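Local atomic coordinates of prophage pi2 protein 01, integrase (Lactococcus lactis, PDB entry 3LYS), a protein that probably takes part in DNA integration and recombination as a phage integrase, this fragment being its N-terminal domain, likely to bind DNA. Residues T28-G31 against Y32-T35. The protein carries 1 engineered substitution. Residues are numbered along the deposited sequence; the frame is centred on the assembly and turned at random.
Sequences TYKG and YEQT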
loop_
_atom_site.group_PDB
_atom_site.type_symbol
_atom_site.label_atom_id
_atom_site.label_comp_id
_atom_site.label_asym_id
_atom_site.label_seq_id
_atom_site.Cartn_x
_atom_site.Cartn_y
_atom_site.Cartn_z
ATOM N N THR A 28 -16.230 -2.916 -3.578
ATOM C CA THR A 28 -14.898 -3.360 -3.219
ATOM C C THR A 28 -13.839 -2.390 -3.725
ATOM O O THR A 28 -12.801 -2.202 -3.095
ATOM C CB THR A 28 -14.624 -4.757 -3.781
ATOM O OG1 THR A 28 -15.639 -5.656 -3.319
ATOM C CG2 THR A 28 -13.256 -5.256 -3.333
ATOM N N TYR A 29 -14.105 -1.768 -4.862
ATOM C CA TYR A 29 -13.160 -0.821 -5.418
ATOM C C TYR A 29 -13.043 0.375 -4.482
ATOM O O TYR A 29 -12.010 1.042 -4.430
ATOM C CB TYR A 29 -13.618 -0.350 -6.797
ATOM C CG TYR A 29 -12.599 0.495 -7.535
ATOM C CD1 TYR A 29 -11.426 -0.068 -8.030
ATOM C CD2 TYR A 29 -12.823 1.848 -7.767
ATOM C CE1 TYR A 29 -10.502 0.694 -8.746
ATOM C CE2 TYR A 29 -11.907 2.620 -8.485
ATOM C CZ TYR A 29 -10.752 2.035 -8.973
ATOM O OH TYR A 29 -9.876 2.797 -9.707
ATOM N N LYS A 30 -14.111 0.647 -3.744
ATOM C CA LYS A 30 -14.114 1.762 -2.812
ATOM C C LYS A 30 -12.914 1.626 -1.886
ATOM O O LYS A 30 -12.266 2.613 -1.543
ATOM C CB LYS A 30 -15.409 1.758 -1.995
ATOM C CG LYS A 30 -16.661 2.238 -2.743
ATOM C CD LYS A 30 -16.603 3.746 -3.014
ATOM C CE LYS A 30 -17.944 4.309 -3.489
ATOM N NZ LYS A 30 -19.043 4.107 -2.490
ATOM N N GLY A 31 -12.623 0.386 -1.499
ATOM C CA GLY A 31 -11.515 0.112 -0.604
ATOM C C GLY A 31 -10.187 0.595 -1.143
ATOM O O GLY A 31 -9.398 1.216 -0.425
ATOM N N TYR A 32 -9.934 0.306 -2.411
ATOM C CA TYR A 32 -8.691 0.722 -3.035
ATOM C C TYR A 32 -8.619 2.242 -3.129
ATOM O O TYR A 32 -7.544 2.825 -3.005
ATOM C CB TYR A 32 -8.555 0.091 -4.425
ATOM C CG TYR A 32 -8.337 -1.409 -4.391
ATOM C CD1 TYR A 32 -9.367 -2.282 -4.017
ATOM C CD2 TYR A 32 -7.091 -1.959 -4.702
ATOM C CE1 TYR A 32 -9.159 -3.662 -3.955
ATOM C CE2 TYR A 32 -6.876 -3.334 -4.638
ATOM C CZ TYR A 32 -7.914 -4.175 -4.266
ATOM O OH TYR A 32 -7.711 -5.530 -4.210
ATOM N N GLU A 33 -9.758 2.889 -3.334
ATOM C CA GLU A 33 -9.755 4.337 -3.428
ATOM C C GLU A 33 -9.376 4.906 -2.069
ATOM O O GLU A 33 -8.655 5.900 -1.987
ATOM C CB GLU A 33 -11.128 4.841 -3.850
ATOM C CG GLU A 33 -11.748 4.051 -4.978
ATOM C CD GLU A 33 -12.801 4.842 -5.725
ATOM O OE1 GLU A 33 -12.421 5.738 -6.522
ATOM O OE2 GLU A 33 -14.008 4.574 -5.506
ATOM N N GLN A 34 -9.864 4.257 -1.011
ATOM C CA GLN A 34 -9.582 4.667 0.369
ATOM C C GLN A 34 -8.108 4.456 0.663
ATOM O O GLN A 34 -7.412 5.342 1.158
ATOM C CB GLN A 34 -10.406 3.841 1.363
ATOM C CG GLN A 34 -10.159 4.215 2.819
ATOM C CD GLN A 34 -10.492 5.678 3.116
ATOM O OE1 GLN A 34 -11.660 6.064 3.187
ATOM N NE2 GLN A 34 -9.457 6.497 3.275
ATOM N N THR A 35 -7.641 3.258 0.363
ATOM C CA THR A 35 -6.248 2.930 0.578
ATOM C C THR A 35 -5.379 3.940 -0.170
ATOM O O THR A 35 -4.334 4.352 0.325
ATOM C CB THR A 35 -5.978 1.503 0.104
ATOM O OG1 THR A 35 -6.728 0.597 0.921
ATOM C CG2 THR A 35 -4.508 1.177 0.206
#
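Tyr29 and Glu33, one helical turn apart within helix 26-42, meet through backbone and side chain alike and illustrate how i to i+4 spacing couples the two. The backbone part consists of three successive bonds. Glu33 N donates to Tyr29 O over 3.1 Å, approaching nearly in line with the carbonyl; Gln34 N reaches Lys30 O, and Thr35 N reaches Gly31 O at 2.8 Å, the straightest of the three with an N-H...O angle of 170°.

Among the side chains, the Tyr29 ring and the Glu33 chain cross at about a right angle. Glu33 CD lies 3.6 Å from Tyr29 CD2, approaching the ring obliquely, and the carboxylate plane is turned 39° from that of the ring. Tyr29 holds CG opposite its own backbone N (chi1 -172°), which sends the ring toward the Glu33 chain, and the turn about CB-CG then brings CD2 and CE2 to the carboxylate, with OE1 near CE2 and OE2 near CD2. The aliphatic part of Lys30 adds a single-atom contact, its CD 3.7 Å from Glu33 OE2; the charged atoms are not in contact, Lys30 NZ and Glu33 OE2 being 5.9 Å apart, a separation at which any attraction would be modest.

Tyr32 relates differently to the preceding turn: Thr28 O sits in plane at its ring edge, 3.6 Å from CD1. Met16 of helix 8-19 touches both tyrosines, while Arg78 of helix 69-88 touches Tyr32 and hydrogen-bonds through NE to Thr35 OG1. This is regular alpha-helical i to i+4 geometry, here in a helix whose tyrosines and Thr35 join it to neighbouring helices of the all-helical, SAM-like core-binding domain of a phage integrase.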